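Local coordinates for protein putative hydrolase YdeN (PDB 1UXO) that is probably a serine hydrolase of the alpha/beta-hydrolase fold, possibly an esterase, whose natural substrate is not established, at residues A[64-70]-A[90-96]. The protein carries 2 engineered substitutions. Sequence-based numbering, arbitrary orientation.
Engineered in segment 90-96: Ala-90 (natural residue Lys), Ala-91 (natural residue Gln).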
loop_
_atom_site.group_PDB
_atom_site.type_symbol
_atom_site.label_atom_id
_atom_site.label_comp_id
_atom_site.label_asym_id
_atom_site.label_seq_id
_atom_site.Cartn_x
_atom_site.Cartn_y
_atom_site.Cartn_z
ATOM N N HIS A 64 -10.488 -1.019 11.872
ATOM C CA HIS A 64 -11.775 -1.631 11.968
ATOM C C HIS A 64 -12.274 -1.929 10.547
ATOM O O HIS A 64 -11.544 -1.724 9.574
ATOM C CB HIS A 64 -12.701 -0.696 12.799
ATOM C CG HIS A 64 -12.732 0.728 12.316
ATOM N ND1 HIS A 64 -11.970 1.722 12.902
ATOM C CD2 HIS A 64 -13.427 1.330 11.312
ATOM C CE1 HIS A 64 -12.197 2.872 12.275
ATOM N NE2 HIS A 64 -13.076 2.663 11.310
ATOM N N GLU A 65 -13.548 -2.336 10.436
ATOM C CA GLU A 65 -14.192 -2.743 9.192
ATOM C C GLU A 65 -14.374 -1.588 8.219
ATOM O O GLU A 65 -14.636 -1.802 7.055
ATOM C CB GLU A 65 -15.567 -3.372 9.511
ATOM C CG GLU A 65 -16.368 -2.588 10.541
ATOM C CD GLU A 65 -15.845 -2.731 11.990
ATOM O OE1 GLU A 65 -15.197 -3.746 12.329
ATOM O OE2 GLU A 65 -16.034 -1.797 12.801
ATOM N N ASN A 66 -14.302 -0.360 8.709
ATOM C CA ASN A 66 -14.325 0.803 7.808
ATOM C C ASN A 66 -12.973 1.533 7.698
ATOM O O ASN A 66 -12.922 2.722 7.333
ATOM C CB ASN A 66 -15.474 1.751 8.188
ATOM C CG ASN A 66 -16.863 1.053 8.106
ATOM O OD1 ASN A 66 -17.554 0.889 9.134
ATOM N ND2 ASN A 66 -17.234 0.608 6.919
ATOM N N THR A 67 -11.895 0.785 7.925
ATOM C CA THR A 67 -10.522 1.280 7.709
ATOM C C THR A 67 -9.979 0.750 6.419
ATOM O O THR A 67 -10.134 -0.452 6.114
ATOM C CB THR A 67 -9.646 0.880 8.873
ATOM O OG1 THR A 67 -10.259 1.320 10.094
ATOM C CG2 THR A 67 -8.254 1.576 8.863
ATOM N N TYR A 68 -9.242 1.617 5.705
ATOM C CA TYR A 68 -8.648 1.264 4.422
ATOM C C TYR A 68 -7.203 1.676 4.383
ATOM O O TYR A 68 -6.839 2.765 4.856
ATOM C CB TYR A 68 -9.367 1.959 3.271
ATOM C CG TYR A 68 -10.820 1.582 3.175
ATOM C CD1 TYR A 68 -11.267 0.633 2.259
ATOM C CD2 TYR A 68 -11.745 2.157 4.017
ATOM C CE1 TYR A 68 -12.614 0.264 2.217
ATOM C CE2 TYR A 68 -13.087 1.782 3.981
ATOM C CZ TYR A 68 -13.503 0.844 3.080
ATOM O OH TYR A 68 -14.825 0.506 3.045
ATOM N N LEU A 69 -6.360 0.811 3.860
ATOM C CA LEU A 69 -4.937 1.079 3.787
ATOM C C LEU A 69 -4.501 1.176 2.319
ATOM O O LEU A 69 -4.713 0.241 1.530
ATOM C CB LEU A 69 -4.136 -0.044 4.490
ATOM C CG LEU A 69 -4.595 -0.530 5.876
ATOM C CD1 LEU A 69 -3.776 -1.722 6.381
ATOM C CD2 LEU A 69 -4.483 0.670 6.855
ATOM N N VAL A 70 -3.868 2.280 1.976
ATOM C CA VAL A 70 -3.324 2.524 0.655
ATOM C C VAL A 70 -1.819 2.632 0.845
ATOM O O VAL A 70 -1.345 3.478 1.589
ATOM C CB VAL A 70 -3.869 3.828 0.057
ATOM C CG1 VAL A 70 -3.184 4.162 -1.315
ATOM C CG2 VAL A 70 -5.381 3.733 -0.057
ATOM N N ALA A 90 -12.755 -8.604 12.749
ATOM C CA ALA A 90 -13.282 -8.696 11.400
ATOM C C ALA A 90 -12.289 -8.020 10.416
ATOM O O ALA A 90 -11.424 -7.247 10.812
ATOM C CB ALA A 90 -14.634 -8.026 11.314
ATOM N N ALA A 91 -12.493 -8.307 9.145
ATOM C CA ALA A 91 -11.614 -7.825 8.070
ATOM C C ALA A 91 -11.656 -6.297 8.062
ATOM O O ALA A 91 -12.687 -5.686 8.342
ATOM C CB ALA A 91 -12.076 -8.413 6.725
ATOM N N LEU A 92 -10.513 -5.677 7.799
ATOM C CA LEU A 92 -10.493 -4.287 7.381
ATOM C C LEU A 92 -11.291 -4.044 6.114
ATOM O O LEU A 92 -11.589 -4.956 5.348
ATOM C CB LEU A 92 -9.017 -3.859 7.162
ATOM C CG LEU A 92 -8.074 -4.001 8.347
ATOM C CD1 LEU A 92 -6.812 -3.273 8.081
ATOM C CD2 LEU A 92 -8.688 -3.573 9.690
ATOM N N GLY A 93 -11.678 -2.789 5.896
ATOM C CA GLY A 93 -12.422 -2.414 4.723
ATOM C C GLY A 93 -11.703 -2.789 3.435
ATOM O O GLY A 93 -12.311 -3.308 2.518
ATOM N N GLY A 94 -10.390 -2.538 3.381
ATOM C CA GLY A 94 -9.641 -2.895 2.200
ATOM C C GLY A 94 -8.250 -2.366 2.167
ATOM O O GLY A 94 -7.840 -1.560 3.024
ATOM N N ILE A 95 -7.516 -2.853 1.171
ATOM C CA ILE A 95 -6.132 -2.450 0.902
ATOM C C ILE A 95 -5.935 -2.220 -0.592
ATOM O O ILE A 95 -6.537 -2.902 -1.467
ATOM C CB ILE A 95 -5.108 -3.505 1.404
ATOM C CG1 ILE A 95 -5.258 -4.847 0.692
ATOM C CG2 ILE A 95 -5.126 -3.678 2.909
ATOM C CD1 ILE A 95 -4.220 -5.889 1.166
ATOM N N ILE A 96 -5.149 -1.202 -0.899
ATOM C CA ILE A 96 -4.733 -0.943 -2.243
ATOM C C ILE A 96 -3.218 -0.843 -2.236
ATOM O O ILE A 96 -2.645 -0.041 -1.488
ATOM C CB ILE A 96 -5.347 0.333 -2.767
ATOM C CG1 ILE A 96 -6.871 0.248 -2.799
ATOM C CG2 ILE A 96 -4.889 0.594 -4.165
ATOM C CD1 ILE A 96 -7.553 1.571 -3.240
HETATM O O HOH W 1 -15.463 -2.145 2.867
#
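Tyr-68 lays one face of its ring over the Gly-93 backbone. Gly-93 CA sits 4.0 Å from the Tyr-68 ring centroid, a CH-pi contact offset toward the rim. Tyr-68 CG stands opposite the carbonyl carbon (chi1 -61°), and this brings the ring over Gly-93, where the chain turns a corner. Gly-93 has no side chain, so the ring comes close to its backbone, with Tyr-68 CE1 3.4 Å from Gly-93 C. Tyr-68 OH bonds a water at 2.7 Å, which gives Gly-93 O a weak bond. With an alanine in place of Tyr-68, Gly-93 CA would probably lose its aromatic cover and the water its hydroxyl partner. The ring also meets Phe-187 of helix 177-188 edge-to-face.

Beyond the corner the strands pair in parallel. Leu-69 N donates to Gly-94 O at 2.9 Å (164°), and Ile-96 N to Leu-69 O. Thr-67 O takes two weak bonds, from Gly-93 N and Gly-94 N. On the face opposite Tyr-68, Leu-69 CB meets Ile-95 CG2. Leu-92, before the corner, reaches Leu-69 CD1 with its CD1 (3.8 Å).

These neighbouring central strands are joined through helix 75-84 in a beta-alpha-beta crossover. Straight backbone bonds fix the register beyond the corner, while at the corner two weak bonds and the CH-pi contact take over.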